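Local coordinates for protein Xaa-Pro Dipeptidase (Alteromonas macleodii, PDB 2QS8) that probably cleaves dipeptides or the carboxy-terminal residue of peptides, as a metal-dependent TIM-barrel enzyme of the amidohydrolase superfamily, at residues K15-K20 with D58-P63; K20-Q25 with A351-Q356. One frame throughout, in Å; residues are numbered along the deposited sequence.

The two contacts show how one chain segment can be fastened twice in succession. Contact 1 pairs the end of strand 9-16 with strand 60-67, and contact 2 lays the following loop, 20-25, against helix 351-357. They share K20, and their centres lie about 9 Å apart. Both segments of contact 2 touch contact 1: Q25 O of the loop lies 2.8 Å from L16 N, a probable hydrogen bond, and M352 SE of the helix packs 3.6 Å from I17 CG2. Contact 1 is buried and contact 2 lies at the surface. Neither includes a residue of the magnesium site or methionine pocket, yet strand 60-67 leads directly to H69 and H71, which bind magnesium together with D328.

Contact 1: K15-K20 with D58-P63; sequences KLIDGK and DHTVLP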
loop_
_atom_site.group_PDB
_atom_site.type_symbol
_atom_site.label_atom_id
_atom_site.label_comp_id
_atom_site.label_asym_id
_atom_site.label_seq_id
_atom_site.Cartn_x
_atom_site.Cartn_y
_atom_site.Cartn_z
ATOM N N LYS A 15 51.169 23.706 -22.224
ATOM C CA LYS A 15 49.935 24.468 -22.300
ATOM C C LYS A 15 49.018 24.018 -21.166
ATOM O O LYS A 15 49.136 22.894 -20.665
ATOM C CB LYS A 15 49.265 24.271 -23.660
ATOM C CG LYS A 15 50.072 24.854 -24.808
ATOM C CD LYS A 15 49.225 25.014 -26.048
ATOM C CE LYS A 15 49.971 25.780 -27.132
ATOM N NZ LYS A 15 49.069 26.073 -28.286
ATOM N N LEU A 16 48.117 24.898 -20.747
ATOM C CA LEU A 16 47.225 24.566 -19.649
ATOM C C LEU A 16 45.803 25.090 -19.787
ATOM O O LEU A 16 45.584 26.297 -19.907
ATOM C CB LEU A 16 47.803 25.080 -18.330
ATOM C CG LEU A 16 46.886 24.982 -17.100
ATOM C CD1 LEU A 16 46.758 23.527 -16.677
ATOM C CD2 LEU A 16 47.454 25.806 -15.945
ATOM N N ILE A 17 44.847 24.160 -19.783
ATOM C CA ILE A 17 43.431 24.492 -19.814
ATOM C C ILE A 17 43.059 24.181 -18.362
ATOM O O ILE A 17 43.026 23.016 -17.962
ATOM C CB ILE A 17 42.652 23.584 -20.788
ATOM C CG1 ILE A 17 43.199 23.764 -22.209
ATOM C CG2 ILE A 17 41.166 23.926 -20.756
ATOM C CD1 ILE A 17 42.529 22.888 -23.241
ATOM N N ASP A 18 42.807 25.215 -17.569
ATOM C CA ASP A 18 42.516 25.010 -16.158
ATOM C C ASP A 18 41.076 24.713 -15.747
ATOM O O ASP A 18 40.837 24.326 -14.607
ATOM C CB ASP A 18 43.064 26.184 -15.324
ATOM C CG ASP A 18 42.273 27.474 -15.498
ATOM O OD1 ASP A 18 41.240 27.487 -16.196
ATOM O OD2 ASP A 18 42.692 28.497 -14.915
ATOM N N GLY A 19 40.125 24.895 -16.657
ATOM C CA GLY A 19 38.742 24.614 -16.323
ATOM C C GLY A 19 37.890 25.831 -16.037
ATOM O O GLY A 19 36.671 25.768 -16.170
ATOM N N LYS A 20 38.524 26.931 -15.643
ATOM C CA LYS A 20 37.817 28.174 -15.340
ATOM C C LYS A 20 38.044 29.212 -16.437
ATOM O O LYS A 20 37.093 29.710 -17.042
ATOM C CB LYS A 20 38.297 28.745 -14.003
ATOM C CG LYS A 20 37.808 28.000 -12.771
ATOM C CD LYS A 20 36.584 28.673 -12.172
ATOM C CE LYS A 20 36.099 27.939 -10.930
ATOM N NZ LYS A 20 37.172 27.771 -9.912
ATOM N N ASP A 58 55.821 19.560 -23.745
ATOM C CA ASP A 58 55.320 19.274 -25.085
ATOM C C ASP A 58 53.866 18.789 -25.066
ATOM O O ASP A 58 53.346 18.318 -26.075
ATOM C CB ASP A 58 56.228 18.235 -25.754
ATOM C CG ASP A 58 56.296 16.925 -24.981
ATOM O OD1 ASP A 58 56.336 16.957 -23.729
ATOM O OD2 ASP A 58 56.322 15.854 -25.623
ATOM N N HIS A 59 53.212 18.931 -23.916
ATOM C CA HIS A 59 51.826 18.504 -23.739
ATOM C C HIS A 59 50.904 19.635 -23.296
ATOM O O HIS A 59 51.351 20.692 -22.847
ATOM C CB HIS A 59 51.737 17.415 -22.677
ATOM C CG HIS A 59 52.402 16.132 -23.055
ATOM N ND1 HIS A 59 51.704 15.054 -23.557
ATOM C CD2 HIS A 59 53.696 15.743 -22.978
ATOM C CE1 HIS A 59 52.540 14.053 -23.768
ATOM N NE2 HIS A 59 53.755 14.444 -23.424
ATOM N N THR A 60 49.604 19.392 -23.434
ATOM C CA THR A 60 48.587 20.322 -22.991
ATOM C C THR A 60 47.967 19.608 -21.795
ATOM O O THR A 60 47.512 18.470 -21.914
ATOM C CB THR A 60 47.503 20.557 -24.053
ATOM O OG1 THR A 60 48.068 21.247 -25.178
ATOM C CG2 THR A 60 46.352 21.376 -23.470
ATOM N N VAL A 61 47.990 20.263 -20.639
ATOM C CA VAL A 61 47.444 19.695 -19.418
ATOM C C VAL A 61 46.021 20.205 -19.194
ATOM O O VAL A 61 45.706 21.364 -19.493
ATOM C CB VAL A 61 48.327 20.064 -18.193
ATOM C CG1 VAL A 61 47.670 19.587 -16.907
ATOM C CG2 VAL A 61 49.712 19.440 -18.344
ATOM N N LEU A 62 45.159 19.324 -18.693
ATOM C CA LEU A 62 43.777 19.686 -18.402
ATOM C C LEU A 62 43.387 19.040 -17.075
ATOM O O LEU A 62 44.087 18.162 -16.567
ATOM C CB LEU A 62 42.826 19.178 -19.496
ATOM C CG LEU A 62 43.176 19.367 -20.977
ATOM C CD1 LEU A 62 44.052 18.216 -21.437
ATOM C CD2 LEU A 62 41.911 19.414 -21.815
ATOM N N PRO A 63 42.284 19.495 -16.471
ATOM C CA PRO A 63 41.938 18.839 -15.212
ATOM C C PRO A 63 41.290 17.502 -15.581
ATOM O O PRO A 63 40.898 17.311 -16.732
ATOM C CB PRO A 63 40.975 19.827 -14.554
ATOM C CG PRO A 63 40.354 20.540 -15.701
ATOM C CD PRO A 63 41.465 20.693 -16.705
#
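A short parallel beta ladder pairs K15 with T60 and L16 with V61. Backbone bonds run from V61 N to K15 O (2.9 Å, N-H...O angle 176°) and from I17 N to V61 O (2.9 Å), with a longer one from K15 N to H59 O (3.1 Å). The ladder stops at P63, which has no N-H to offer; its CD lies against I17 O instead. In many amidohydrolases a small beta domain flanks the TIM barrel, and this pairing ties the N-terminal strand 9-16 to strand 60-67, which also pairs with strand 383-386. On one face, K15 CB rests 3.6 Å from T60 OG1, whose hydrogen bond goes to G388 O. The T60 methyl stands anti to its own N, which turns CG2 to I17 CD1 at 4.1 Å. An alanine in place of T60 would remove hydroxyl and methyl together and is likely to leave G388 O without this donor and I17 CD1 less closely packed. I17 and L62 lie alongside each other, CD1 to CD2 at 3.8 Å, and helix 351-357 packs on both. L16 CD1 approaches V61 CG1 (4.1 Å) on the opposite face.

Contact 2: K20-Q25 with A351-Q356; sequences KSDQVQ and AMKAIQ
M352, D22 and Q356 carry most of this contact, in which the loop between strands 9-16 and 25-26 lies along one side of helix 351-357. An ST turn is present in the loop, where S21 OG accepts from Q23 N at 3.0 Å, and the carbonyl groups of S21 and D22 both lie close to the methyl end of M352. That residue is a selenomethionine in the crystal. Its CG stands anti to the backbone N (chi1 175°), which sends the chain out from the helix; bends at the next two torsions then lay CE against the loop, 3.5 Å from S21 O and 3.6 Å from D22 O. V24 adds a looser apolar neighbour, its CG2 crossing to M352 CE at 4.2 Å. The methyl thus lies between the loop's carbonyl oxygens and the apolar side chains of V24 and I17.

The polar part is carried by K353, next to M352, and Q356, one turn on: both reach the same oxygen, D22 OD1. The K353 ammonium forms a salt bridge to it, NZ to OD1 at 3.4 Å, a long, weak pairing at a solvent-exposed position. Q356 NE2 donates to D22 OD1 at 3.3 Å, a weak bond, both long and bent, with an N-H...O angle of 135°. The D22 and Q356 side chains cross at about a right angle, and the amide plane is turned 58° from the carboxylate plane. The same Q356 nitrogen has a second acceptor in a bridging water: NE2 donates to the water at 2.9 Å, and the water donates to S21 O at 2.7 Å.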
loop_
_atom_site.group_PDB
_atom_site.type_symbol
_atom_site.label_atom_id
_atom_site.label_comp_id
_atom_site.label_asym_id
_atom_site.label_seq_id
_atom_site.Cartn_x
_atom_site.Cartn_y
_atom_site.Cartn_z
ATOM N N LYS A 20 38.524 26.931 -15.643
ATOM C CA LYS A 20 37.817 28.174 -15.340
ATOM C C LYS A 20 38.044 29.212 -16.437
ATOM O O LYS A 20 37.093 29.710 -17.042
ATOM C CB LYS A 20 38.297 28.745 -14.003
ATOM C CG LYS A 20 37.808 28.000 -12.771
ATOM C CD LYS A 20 36.584 28.673 -12.172
ATOM C CE LYS A 20 36.099 27.939 -10.930
ATOM N NZ LYS A 20 37.172 27.771 -9.912
ATOM N N SER A 21 39.310 29.528 -16.685
ATOM C CA SER A 21 39.683 30.511 -17.698
ATOM C C SER A 21 39.359 30.047 -19.111
ATOM O O SER A 21 39.670 28.914 -19.486
ATOM C CB SER A 21 41.178 30.823 -17.611
ATOM O OG SER A 21 41.587 31.616 -18.713
ATOM N N ASP A 22 38.742 30.929 -19.896
ATOM C CA ASP A 22 38.394 30.604 -21.269
ATOM C C ASP A 22 39.630 30.681 -22.154
ATOM O O ASP A 22 39.538 30.517 -23.367
ATOM C CB ASP A 22 37.338 31.575 -21.804
ATOM C CG ASP A 22 36.061 31.549 -20.996
ATOM O OD1 ASP A 22 35.535 30.440 -20.743
ATOM O OD2 ASP A 22 35.575 32.637 -20.621
ATOM N N GLN A 23 40.784 30.917 -21.541
ATOM C CA GLN A 23 42.036 31.036 -22.285
ATOM C C GLN A 23 42.988 29.873 -22.079
ATOM O O GLN A 23 43.108 29.348 -20.975
ATOM C CB GLN A 23 42.770 32.319 -21.878
ATOM C CG GLN A 23 41.905 33.567 -21.885
ATOM C CD GLN A 23 41.261 33.810 -23.233
ATOM O OE1 GLN A 23 41.945 33.861 -24.255
ATOM N NE2 GLN A 23 39.940 33.960 -23.244
ATOM N N VAL A 24 43.669 29.473 -23.142
ATOM C CA VAL A 24 44.650 28.410 -23.032
ATOM C C VAL A 24 45.896 29.136 -22.549
ATOM O O VAL A 24 46.377 30.053 -23.211
ATOM C CB VAL A 24 44.947 27.757 -24.380
ATOM C CG1 VAL A 24 45.966 26.642 -24.195
ATOM C CG2 VAL A 24 43.659 27.214 -24.988
ATOM N N GLN A 25 46.402 28.745 -21.388
ATOM C CA GLN A 25 47.579 29.384 -20.819
ATOM C C GLN A 25 48.852 28.681 -21.262
ATOM O O GLN A 25 48.873 27.462 -21.398
ATOM C CB GLN A 25 47.457 29.383 -19.299
ATOM C CG GLN A 25 46.149 30.007 -18.828
ATOM C CD GLN A 25 45.896 29.801 -17.354
ATOM O OE1 GLN A 25 46.709 30.186 -16.511
ATOM N NE2 GLN A 25 44.759 29.187 -17.027
ATOM N N ALA A 351 34.788 24.331 -28.701
ATOM C CA ALA A 351 35.661 23.397 -28.003
ATOM C C ALA A 351 35.929 23.668 -26.515
ATOM O O ALA A 351 35.843 22.757 -25.697
ATOM C CB ALA A 351 36.980 23.284 -28.744
HETATM N N MSE A 352 36.266 24.901 -26.164
HETATM C CA MSE A 352 36.568 25.223 -24.779
HETATM C C MSE A 352 35.354 25.035 -23.878
HETATM O O MSE A 352 35.474 24.560 -22.749
HETATM C CB MSE A 352 37.098 26.660 -24.666
HETATM C CG MSE A 352 37.337 27.119 -23.234
HETATM SE SE MSE A 352 38.671 25.977 -22.363
HETATM C CE MSE A 352 40.318 27.084 -22.448
ATOM N N LYS A 353 34.185 25.411 -24.382
ATOM C CA LYS A 353 32.960 25.266 -23.611
ATOM C C LYS A 353 32.676 23.788 -23.391
ATOM O O LYS A 353 32.152 23.398 -22.348
ATOM C CB LYS A 353 31.790 25.919 -24.335
ATOM C CG LYS A 353 31.114 27.021 -23.528
ATOM C CD LYS A 353 32.089 28.129 -23.115
ATOM C CE LYS A 353 31.369 29.247 -22.360
ATOM N NZ LYS A 353 32.312 30.284 -21.850
ATOM N N ALA A 354 33.040 22.973 -24.372
ATOM C CA ALA A 354 32.842 21.539 -24.281
ATOM C C ALA A 354 33.730 20.967 -23.181
ATOM O O ALA A 354 33.272 20.164 -22.370
ATOM C CB ALA A 354 33.160 20.876 -25.617
ATOM N N ILE A 355 34.994 21.377 -23.146
ATOM C CA ILE A 355 35.903 20.881 -22.121
ATOM C C ILE A 355 35.461 21.337 -20.728
ATOM O O ILE A 355 35.622 20.609 -19.750
ATOM C CB ILE A 355 37.343 21.353 -22.368
ATOM C CG1 ILE A 355 37.834 20.806 -23.705
ATOM C CG2 ILE A 355 38.246 20.868 -21.251
ATOM C CD1 ILE A 355 39.180 21.318 -24.130
ATOM N N GLN A 356 34.897 22.540 -20.645
ATOM C CA GLN A 356 34.446 23.052 -19.358
ATOM C C GLN A 356 33.213 22.287 -18.884
ATOM O O GLN A 356 32.951 22.200 -17.685
ATOM C CB GLN A 356 34.156 24.561 -19.449
ATOM C CG GLN A 356 35.386 25.374 -19.847
ATOM C CD GLN A 356 35.182 26.873 -19.760
ATOM O OE1 GLN A 356 34.171 27.402 -20.203
ATOM N NE2 GLN A 356 36.165 27.566 -19.199
HETATM O O HOH W 1 38.844 26.431 -18.919
#